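Side-chain contacts in glycerol kinase, putative (Plasmodium falciparum, PDB 2W40), which probably catalyses the ATP-dependent phosphorylation of glycerol to sn-glycerol 3-phosphate, as a member of the FGGY kinase family within the sugar kinase/Hsp70/actin superfamily: residues N135-A140 / E308-T313; R109-V114 / D363-I368; Y21-N26 / I75-G80; I27-N32 / I64-D69. All coordinates share one frame; numbering follows the deposited sequence.

Contact 1: residues N135-A140 / E308-T313; sequences NTYFSA and EGSIGT
Tyr137 lays the hydroxyl end of its ring obliquely against Ser310, on strand 304-311. The overlap is narrow: Tyr137 CE2 lies 3.6 Å from Ser310 OG and 3.9 Å from Ser310 CB, and Tyr137 OH stands 3.4 Å from Ser310 OG. The phenol also arrives near Glu308, OH to OE2 3.5 Å, with ring and carboxylate planes steeply inclined at 69°. Tyr137 CG is anti to the backbone N (chi1 174°), which swings the ring out of the loop and across to the strand. Ser310 and Glu308 are also bonded to each other. Ser310 OG donates to Glu308 OE2 over 2.7 Å, reaching that oxygen on its anti side, while Glu308 OE1 forms salt bridges with Arg85 and Arg189. Both oxygens of this buried carboxylate are thus held, which limits its rotation.

The loop that carries Tyr137 is shaped by Asn135. Its OD1 takes the backbone N-H of both Tyr137 and Phe138, each at 2.9 Å; the second bond is nearly straight (172°), the first more bent and coming from above the carbonyl plane. The first bond closes an Asx turn and the second an Asx motif, in the loop before helix 140-149. Tyr137 OH is hydrogen-bonded to O3 of a bound glycerol, and the ring of Tyr356 packs edge-to-face with that of Tyr137. The arrangement is that of a buried polyol pocket between the N- and C-terminal FGGY domains, consistent with the substrate site of a glycerol kinase.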
# COMPACT_ATOMS: atom_id res chain seq x y z
N ASN C 135 12.61 5.80 -24.71
CA ASN C 135 12.10 5.58 -23.38
C ASN C 135 11.65 6.90 -22.76
O ASN C 135 11.83 7.94 -23.36
CB ASN C 135 13.16 4.83 -22.54
CG ASN C 135 14.45 5.61 -22.41
OD1 ASN C 135 14.41 6.87 -22.16
ND2 ASN C 135 15.60 4.89 -22.49
N THR C 136 11.08 6.82 -21.57
CA THR C 136 10.59 8.01 -20.87
C THR C 136 11.66 8.70 -20.05
O THR C 136 11.38 9.74 -19.40
CB THR C 136 9.41 7.72 -19.94
OG1 THR C 136 9.88 6.81 -18.97
CG2 THR C 136 8.22 7.05 -20.71
N TYR C 137 12.85 8.09 -20.06
CA TYR C 137 13.95 8.30 -19.05
C TYR C 137 14.95 9.38 -19.57
O TYR C 137 15.31 10.33 -18.82
CB TYR C 137 14.62 6.93 -18.89
CG TYR C 137 15.86 6.86 -18.03
CD1 TYR C 137 16.05 7.70 -16.91
CD2 TYR C 137 16.75 5.87 -18.25
CE1 TYR C 137 17.23 7.54 -16.09
CE2 TYR C 137 17.90 5.76 -17.50
CZ TYR C 137 18.11 6.55 -16.39
OH TYR C 137 19.27 6.36 -15.65
N PHE C 138 15.44 9.19 -20.82
CA PHE C 138 16.38 10.13 -21.48
C PHE C 138 15.80 11.49 -21.75
O PHE C 138 14.63 11.66 -21.62
CB PHE C 138 17.03 9.48 -22.64
CG PHE C 138 18.17 8.53 -22.28
CD1 PHE C 138 18.27 7.93 -21.03
CD2 PHE C 138 19.20 8.34 -23.19
CE1 PHE C 138 19.37 7.09 -20.72
CE2 PHE C 138 20.29 7.49 -22.90
CZ PHE C 138 20.31 6.83 -21.67
N SER C 139 16.63 12.48 -22.07
CA SER C 139 16.15 13.87 -22.13
C SER C 139 15.21 14.11 -23.33
O SER C 139 14.32 14.99 -23.23
CB SER C 139 17.32 14.85 -22.27
OG SER C 139 18.24 14.67 -21.23
N ALA C 140 15.46 13.40 -24.43
CA ALA C 140 14.91 13.82 -25.76
C ALA C 140 13.37 13.95 -25.74
O ALA C 140 12.84 14.93 -26.26
CB ALA C 140 15.29 12.85 -26.86
N GLU C 308 24.71 -0.41 -18.73
CA GLU C 308 24.09 0.11 -17.50
C GLU C 308 22.68 -0.43 -17.33
O GLU C 308 21.86 -0.47 -18.27
CB GLU C 308 23.95 1.65 -17.51
CG GLU C 308 23.12 2.24 -16.33
CD GLU C 308 23.09 3.76 -16.21
OE1 GLU C 308 24.08 4.42 -16.63
OE2 GLU C 308 22.08 4.26 -15.69
N GLY C 309 22.41 -0.80 -16.09
CA GLY C 309 21.11 -1.19 -15.57
C GLY C 309 20.64 -0.17 -14.60
O GLY C 309 21.29 0.09 -13.61
N SER C 310 19.50 0.46 -14.93
CA SER C 310 18.95 1.57 -14.16
C SER C 310 17.65 1.17 -13.47
O SER C 310 16.82 0.56 -14.08
CB SER C 310 18.66 2.76 -15.12
OG SER C 310 19.69 3.02 -16.10
N ILE C 311 17.51 1.54 -12.20
CA ILE C 311 16.32 1.28 -11.37
C ILE C 311 15.84 2.63 -10.82
O ILE C 311 16.63 3.36 -10.13
CB ILE C 311 16.60 0.34 -10.17
CG1 ILE C 311 17.01 -1.05 -10.69
CG2 ILE C 311 15.45 0.29 -9.20
CD1 ILE C 311 17.48 -2.00 -9.61
N GLY C 312 14.58 2.95 -11.06
CA GLY C 312 14.14 4.26 -10.72
C GLY C 312 13.66 4.42 -9.28
O GLY C 312 13.84 5.46 -8.66
N THR C 313 13.01 3.37 -8.74
CA THR C 313 12.49 3.47 -7.36
C THR C 313 13.45 2.80 -6.39
O THR C 313 13.54 1.56 -6.42
CB THR C 313 11.09 2.86 -7.19
OG1 THR C 313 10.19 3.52 -8.08
CG2 THR C 313 10.62 3.00 -5.70

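Contact 2: residues R109-V114 / D363-I368; sequences RVEELV and DARASI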
# COMPACT_ATOMS: atom_id res chain seq x y z
N ARG C 109 5.65 11.67 -18.04
CA ARG C 109 4.53 12.26 -18.74
C ARG C 109 4.60 11.93 -20.22
O ARG C 109 3.57 12.09 -20.95
CB ARG C 109 4.48 13.81 -18.56
CG ARG C 109 5.31 14.62 -19.47
CD ARG C 109 5.48 16.07 -19.03
NE ARG C 109 6.07 16.29 -17.75
CZ ARG C 109 6.06 17.45 -17.15
NH1 ARG C 109 5.45 18.52 -17.70
NH2 ARG C 109 6.60 17.57 -15.97
N VAL C 110 5.82 11.59 -20.71
CA VAL C 110 5.96 11.35 -22.14
C VAL C 110 5.63 9.93 -22.57
O VAL C 110 5.92 9.55 -23.75
CB VAL C 110 7.38 11.77 -22.61
CG1 VAL C 110 7.68 13.29 -22.27
CG2 VAL C 110 8.45 10.84 -21.98
N GLU C 111 5.07 9.14 -21.66
CA GLU C 111 4.69 7.73 -21.97
C GLU C 111 3.94 7.65 -23.30
O GLU C 111 4.26 6.86 -24.15
CB GLU C 111 3.86 7.16 -20.82
CG GLU C 111 3.29 5.72 -21.00
CD GLU C 111 2.35 5.26 -19.83
OE1 GLU C 111 2.18 5.96 -18.76
OE2 GLU C 111 1.77 4.16 -19.95
N GLU C 112 2.90 8.47 -23.44
CA GLU C 112 2.06 8.45 -24.66
C GLU C 112 2.86 8.73 -25.97
O GLU C 112 2.75 7.98 -26.96
CB GLU C 112 0.81 9.36 -24.52
CG GLU C 112 0.05 9.51 -25.82
CD GLU C 112 -1.25 10.33 -25.73
OE1 GLU C 112 -1.42 11.15 -24.78
OE2 GLU C 112 -2.07 10.18 -26.65
N LEU C 113 3.73 9.75 -25.91
CA LEU C 113 4.66 10.15 -27.01
C LEU C 113 5.59 9.05 -27.35
O LEU C 113 5.83 8.78 -28.55
CB LEU C 113 5.50 11.45 -26.77
CG LEU C 113 4.84 12.76 -26.89
CD1 LEU C 113 5.82 13.77 -26.17
CD2 LEU C 113 4.56 13.01 -28.37
N VAL C 114 6.18 8.42 -26.31
CA VAL C 114 7.08 7.29 -26.61
C VAL C 114 6.37 6.12 -27.34
O VAL C 114 6.88 5.60 -28.28
CB VAL C 114 7.83 6.82 -25.31
CG1 VAL C 114 8.57 5.48 -25.51
CG2 VAL C 114 8.74 7.96 -24.77
N ASP C 363 4.16 1.61 -18.54
CA ASP C 363 2.76 1.35 -18.10
C ASP C 363 2.65 0.72 -16.70
O ASP C 363 1.59 0.72 -16.09
CB ASP C 363 2.01 0.49 -19.12
CG ASP C 363 2.67 -0.82 -19.40
OD1 ASP C 363 3.91 -0.99 -19.39
OD2 ASP C 363 1.87 -1.71 -19.81
N ALA C 364 3.76 0.22 -16.15
CA ALA C 364 3.78 -0.28 -14.77
C ALA C 364 3.51 0.86 -13.80
O ALA C 364 4.03 1.95 -13.96
CB ALA C 364 5.12 -0.95 -14.47
N ARG C 365 2.83 0.52 -12.71
CA ARG C 365 2.65 1.44 -11.59
C ARG C 365 3.00 0.70 -10.32
O ARG C 365 3.04 -0.56 -10.29
CB ARG C 365 1.21 1.92 -11.57
CG ARG C 365 0.74 2.66 -12.81
CD ARG C 365 1.42 3.93 -12.94
NE ARG C 365 0.85 4.65 -14.09
CZ ARG C 365 1.36 4.66 -15.31
NH1 ARG C 365 2.50 4.10 -15.54
NH2 ARG C 365 0.76 5.34 -16.29
N ALA C 366 3.25 1.42 -9.23
CA ALA C 366 3.66 0.78 -7.98
C ALA C 366 2.46 0.04 -7.42
O ALA C 366 1.33 0.53 -7.41
CB ALA C 366 4.22 1.81 -6.98
N SER C 367 2.71 -1.22 -7.01
CA SER C 367 1.66 -2.17 -6.61
C SER C 367 2.12 -2.91 -5.36
O SER C 367 3.28 -3.25 -5.22
CB SER C 367 1.50 -3.19 -7.72
OG SER C 367 1.26 -2.47 -8.93
N ILE C 368 1.21 -3.15 -4.42
CA ILE C 368 1.46 -3.93 -3.18
C ILE C 368 0.52 -5.11 -3.14
O ILE C 368 -0.69 -4.94 -3.39
CB ILE C 368 1.28 -3.07 -1.89
CG1 ILE C 368 2.10 -1.82 -1.92
CG2 ILE C 368 1.72 -3.88 -0.63
CD1 ILE C 368 1.95 -0.83 -0.79
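Glu111 and Arg365 form a salt bridge, their side chains coming from opposite directions between the start of helix 111-118 and the loop leading into strand 366-371. One bond carries it: Arg365 NH2 to Glu111 OE1, 2.9 Å and fairly straight at 159°. The carboxylate offers its syn lone pair and lies at the edge of the guanidinium, close to its plane, yet the two flat groups stand almost perpendicular (84°). The bridge is single-bonded rather than two-pronged; Arg365 NH1 stays 3.7 Å from Glu111 OE1. Glu111 reaches across because its chain is fully extended, with CG anti to the backbone N (chi1 176°).

The remaining polar bonds act on the arginine from its own side. Arg365 NH1 donates to Ala364 O over 3.1 Å, and Ser362 O is another acceptor for it, so the guanidinium is tied back to the loop while NH2 faces the helix.

Van der Waals contact is slight. Glu111 OE2 rests 3.5 Å from Asp363 CA and 3.8 Å from Asp363 CB. The carboxylate of Asp363 is directed elsewhere, to Arg361, which probably eases the proximity of two like charges. Just beyond, Ala366 and Ile368 join an antiparallel ladder with a strand of the second subunit.

The direct link between these segments of the two FGGY domains is thus a lone charged bond between partly exposed groups, probably screened in part by water, with little apolar packing to add to it.

Contact 3: residues Y21-N26 / I75-G80; sequences YDEELN and IIKCIG. With EDO (1,2-ethanediol), chain B.
Lys77 and Glu23 hold the close part of this contact, a salt bridge at the surface between strand 74-83 and the turn joining strands 15-21 and 27-34. Lys77 NZ donates to Glu23 OE2 over 2.9 Å, meeting the syn lone pair, and the two chains cross at about a right angle. The lysine is bent at two places (chi2 -64°, chi4 67°), which curls it around the oxygen: besides NZ, its CG comes within 3.7 Å of Glu23 OE2. Glu23 is extended, and its other oxygen, OE1, has a weak hydrogen bond from Asn4 on strand 3-11, the strand lying between the two partners in the sheet.

The turn itself is tightly knit. Asp22 to Leu25 form a type I beta turn in a beta hairpin, and Asp22 OD1 accepts from Asn26 N over 2.9 Å, from above the carboxylate plane. The looser side is that of the partly exposed Lys77, whose NZ has a second partner in a glycerol molecule. Separately, the backbone N of Ile76 donates a well-formed, almost linear bond (2.8 Å) to O1 of an ethanediol, whose C1 packs on Ile76 CG1. Both small molecules probably come from the crystallisation liquor.

Across these two segments the direct link is one ionic bond with scarcely any apolar overlap, and the partial exposure of both groups should leave that attraction weakened by water.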
# COMPACT_ATOMS: atom_id res chain seq x y z
N TYR C 21 37.48 18.46 -0.58
CA TYR C 21 38.47 17.44 -0.42
C TYR C 21 39.87 18.04 -0.30
O TYR C 21 40.22 18.94 -1.04
CB TYR C 21 38.48 16.44 -1.56
CG TYR C 21 37.26 15.54 -1.62
CD1 TYR C 21 37.31 14.29 -1.05
CD2 TYR C 21 36.15 15.84 -2.40
CE1 TYR C 21 36.27 13.42 -1.09
CE2 TYR C 21 35.09 14.98 -2.40
CZ TYR C 21 35.16 13.74 -1.77
OH TYR C 21 34.14 12.82 -1.81
N ASP C 22 40.63 17.51 0.65
CA ASP C 22 42.06 17.87 0.69
C ASP C 22 42.74 17.04 -0.44
O ASP C 22 42.13 16.25 -1.10
CB ASP C 22 42.67 17.62 2.07
CG ASP C 22 42.85 16.17 2.44
OD1 ASP C 22 42.81 15.24 1.61
OD2 ASP C 22 43.16 16.00 3.66
N GLU C 23 44.06 17.21 -0.65
CA GLU C 23 44.74 16.56 -1.74
C GLU C 23 45.09 15.12 -1.54
O GLU C 23 45.63 14.48 -2.43
CB GLU C 23 45.93 17.41 -2.19
CG GLU C 23 45.50 18.82 -2.61
CD GLU C 23 46.57 19.74 -3.10
OE1 GLU C 23 47.63 19.71 -2.48
OE2 GLU C 23 46.36 20.49 -4.07
N GLU C 24 44.77 14.58 -0.34
CA GLU C 24 44.77 13.15 -0.05
C GLU C 24 43.38 12.54 -0.07
O GLU C 24 43.18 11.39 0.26
CB GLU C 24 45.52 12.88 1.28
CG GLU C 24 47.01 13.40 1.24
CD GLU C 24 47.95 12.49 0.35
OE1 GLU C 24 47.64 11.25 0.17
OE2 GLU C 24 49.01 13.01 -0.19
N LEU C 25 42.44 13.33 -0.63
CA LEU C 25 41.07 12.88 -0.86
C LEU C 25 40.34 12.53 0.44
O LEU C 25 39.33 11.78 0.44
CB LEU C 25 41.04 11.75 -1.90
CG LEU C 25 41.51 12.13 -3.28
CD1 LEU C 25 41.51 10.88 -4.15
CD2 LEU C 25 40.67 13.37 -3.87
N ASN C 26 40.71 13.23 1.49
CA ASN C 26 39.92 13.30 2.73
C ASN C 26 38.90 14.46 2.63
O ASN C 26 39.25 15.55 2.18
CB ASN C 26 40.80 13.60 3.96
CG ASN C 26 41.95 12.64 4.14
OD1 ASN C 26 43.17 13.06 4.14
ND2 ASN C 26 41.62 11.37 4.32
N ILE C 75 43.17 27.59 -0.20
CA ILE C 75 43.33 27.68 -1.66
C ILE C 75 42.38 26.65 -2.31
O ILE C 75 42.58 25.44 -2.15
CB ILE C 75 44.77 27.44 -2.21
CG1 ILE C 75 45.72 28.53 -1.62
CG2 ILE C 75 44.79 27.43 -3.77
CD1 ILE C 75 47.24 28.21 -1.74
N ILE C 76 41.39 27.16 -3.05
CA ILE C 76 40.49 26.25 -3.84
C ILE C 76 41.19 26.06 -5.18
O ILE C 76 41.32 26.98 -5.92
CB ILE C 76 39.05 26.82 -4.05
CG1 ILE C 76 38.50 27.25 -2.71
CG2 ILE C 76 38.21 25.83 -4.74
CD1 ILE C 76 37.30 28.00 -2.71
N LYS C 77 41.68 24.87 -5.44
CA LYS C 77 42.51 24.60 -6.61
C LYS C 77 41.67 24.51 -7.89
O LYS C 77 42.08 24.93 -8.98
CB LYS C 77 43.27 23.30 -6.43
CG LYS C 77 44.39 23.40 -5.35
CD LYS C 77 45.39 24.35 -5.79
CE LYS C 77 46.71 24.12 -5.08
NZ LYS C 77 47.38 22.76 -5.47
N CYS C 78 40.50 23.90 -7.72
CA CYS C 78 39.63 23.62 -8.87
C CYS C 78 38.27 23.16 -8.36
O CYS C 78 38.09 22.86 -7.18
CB CYS C 78 40.23 22.54 -9.72
SG CYS C 78 40.71 21.10 -8.86
N ILE C 79 37.33 23.05 -9.33
CA ILE C 79 35.95 22.63 -9.07
C ILE C 79 35.64 21.49 -10.02
O ILE C 79 35.89 21.61 -11.22
CB ILE C 79 34.94 23.81 -9.25
CG1 ILE C 79 35.26 24.91 -8.26
CG2 ILE C 79 33.52 23.30 -9.22
CD1 ILE C 79 34.54 26.27 -8.65
N GLY C 80 35.11 20.39 -9.51
CA GLY C 80 34.49 19.32 -10.35
C GLY C 80 32.97 19.31 -10.11
O GLY C 80 32.48 19.61 -9.01
C1 EDO B . 39.92 30.58 -3.37
O1 EDO B . 41.21 29.97 -3.30
C2 EDO B . 39.37 31.54 -2.29
O2 EDO B . 39.77 31.19 -0.94

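Contact 4: residues I27-N32 / I64-D69; sequences IVHSNN and IKVLKD. With EDO (1,2-ethanediol), chain D; EDO (1,2-ethanediol), chain B.
Strand 27-34 passes beside helix 49-70 with His29 and Leu67 as its nearest pair, CA to CA 7.3 Å, just where the chain turns a corner at Val28. That corner is a classic beta bulge: Val28 and His29 both face Phe20 of the neighbouring strand 15-21, in a sheet of which 27-34 is an outermost strand in this chain.

The helix answers with two consecutive residues. Val66 sits over one face of the His29 imidazole in a CH-pi contact, its CB 4.3 Å from the ring centroid and 26° off the normal. The closest touch is made by a branch rather than by CB: Val66 CG1 to His29 CD2, 3.5 Å. His29 CG is anti to the backbone N (chi1 176°), which carries the ring out to the helix, and the two side chains cross at about a right angle.

Leu67 is buried and also packs on Phe20 and Val74. One of its methyls, CD2, serves both bulge residues, reaching Val28 CG2 at 3.8 Å and His29 CB at 4.0 Å.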
# COMPACT_ATOMS: atom_id res chain seq x y z
N ILE C 27 37.66 14.22 3.04
CA ILE C 27 36.73 15.28 3.15
C ILE C 27 37.02 16.18 4.32
O ILE C 27 37.06 15.71 5.51
CB ILE C 27 35.22 14.73 3.25
CG1 ILE C 27 34.92 13.85 2.04
CG2 ILE C 27 34.26 15.88 3.40
CD1 ILE C 27 33.52 13.12 2.10
N VAL C 28 37.30 17.45 4.05
CA VAL C 28 37.48 18.45 5.10
C VAL C 28 36.26 19.29 5.44
O VAL C 28 36.14 19.87 6.50
CB VAL C 28 38.74 19.33 4.81
CG1 VAL C 28 40.03 18.37 4.69
CG2 VAL C 28 38.52 20.21 3.54
N HIS C 29 35.25 19.35 4.54
CA HIS C 29 33.98 19.94 4.88
C HIS C 29 32.97 19.41 3.85
O HIS C 29 33.34 19.25 2.71
CB HIS C 29 33.99 21.47 4.75
CG HIS C 29 32.65 22.11 5.00
ND1 HIS C 29 31.84 22.60 4.01
CD2 HIS C 29 31.96 22.26 6.16
CE1 HIS C 29 30.72 23.05 4.55
NE2 HIS C 29 30.80 22.92 5.85
N SER C 30 31.73 19.22 4.29
CA SER C 30 30.68 18.86 3.33
C SER C 30 29.32 19.35 3.90
O SER C 30 29.15 19.51 5.14
CB SER C 30 30.65 17.38 3.06
OG SER C 30 30.13 16.67 4.16
N ASN C 31 28.35 19.55 3.03
CA ASN C 31 27.00 19.92 3.49
C ASN C 31 26.08 19.70 2.29
O ASN C 31 26.53 19.48 1.15
CB ASN C 31 26.90 21.37 3.93
CG ASN C 31 25.70 21.64 4.86
OD1 ASN C 31 24.96 20.74 5.24
ND2 ASN C 31 25.68 22.89 5.41
N ASN C 32 24.80 19.81 2.57
CA ASN C 32 23.76 19.64 1.53
C ASN C 32 22.47 20.34 1.90
O ASN C 32 22.25 20.73 3.07
CB ASN C 32 23.60 18.18 1.18
CG ASN C 32 22.73 17.38 2.12
OD1 ASN C 32 22.87 17.44 3.35
ND2 ASN C 32 21.86 16.52 1.51
N ILE C 64 33.21 27.84 2.25
CA ILE C 64 34.47 28.57 2.29
C ILE C 64 34.59 29.35 3.65
O ILE C 64 35.69 29.52 4.24
CB ILE C 64 34.64 29.42 0.94
CG1 ILE C 64 36.09 29.83 0.75
CG2 ILE C 64 33.69 30.61 0.85
CD1 ILE C 64 37.05 28.65 0.87
N LYS C 65 33.47 29.80 4.17
CA LYS C 65 33.44 30.45 5.44
C LYS C 65 33.94 29.51 6.59
O LYS C 65 34.77 29.92 7.47
CB LYS C 65 32.04 30.94 5.71
CG LYS C 65 31.86 31.64 7.04
CD LYS C 65 30.46 31.52 7.55
CE LYS C 65 30.09 30.08 8.11
NZ LYS C 65 30.81 29.75 9.42
N VAL C 66 33.41 28.30 6.58
CA VAL C 66 33.77 27.26 7.57
C VAL C 66 35.26 26.93 7.45
O VAL C 66 35.99 26.81 8.48
CB VAL C 66 32.93 25.98 7.39
CG1 VAL C 66 33.54 24.76 8.12
CG2 VAL C 66 31.44 26.26 7.89
N LEU C 67 35.71 26.74 6.22
CA LEU C 67 37.10 26.40 5.98
C LEU C 67 38.00 27.54 6.42
O LEU C 67 39.05 27.28 6.99
CB LEU C 67 37.36 26.13 4.50
CG LEU C 67 36.76 24.84 3.98
CD1 LEU C 67 36.91 24.86 2.44
CD2 LEU C 67 37.36 23.64 4.62
N LYS C 68 37.59 28.77 6.15
CA LYS C 68 38.44 29.92 6.45
C LYS C 68 38.44 30.08 7.99
O LYS C 68 39.49 30.46 8.55
CB LYS C 68 38.08 31.20 5.67
CG LYS C 68 38.55 31.16 4.17
CD LYS C 68 38.11 32.38 3.35
CE LYS C 68 38.37 32.19 1.84
NZ LYS C 68 39.62 31.41 1.48
N ASP C 69 37.35 29.71 8.65
CA ASP C 69 37.33 29.56 10.10
C ASP C 69 38.32 28.48 10.65
O ASP C 69 39.02 28.79 11.60
CB ASP C 69 35.91 29.29 10.62
CG ASP C 69 34.94 30.47 10.40
OD1 ASP C 69 35.38 31.55 9.88
OD2 ASP C 69 33.72 30.32 10.70
C1 EDO D . 27.06 16.25 2.51
O1 EDO D . 26.16 15.27 2.13
C2 EDO D . 26.95 16.41 4.01
O2 EDO D . 25.74 17.12 4.44
C1 EDO B . 39.92 30.58 -3.37
O1 EDO B . 41.21 29.97 -3.30
C2 EDO B . 39.37 31.54 -2.29
O2 EDO B . 39.77 31.19 -0.94

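In the fold
Contact 1 is the buried one, its centre about 9 Å from the centre of the chain, whereas contacts 2 and 3 lie at the surface and contact 4 is partly buried. Contacts 1 and 2 both join the N-terminal FGGY domain to the C-terminal one and touch through Thr136, packed on Val110 and Glu111; contact 1 is nested within the chain loop closed by contact 2. Contacts 3 and 4 stay inside the N-terminal domain, bringing a hairpin turn and a helix to the same sheet, and touch through Tyr21 with Ile27 and Ile76 with Ile64. Single salt bridges carry contacts 2 and 3, apolar and CH-pi packing contact 4, and a buried polar network contact 1.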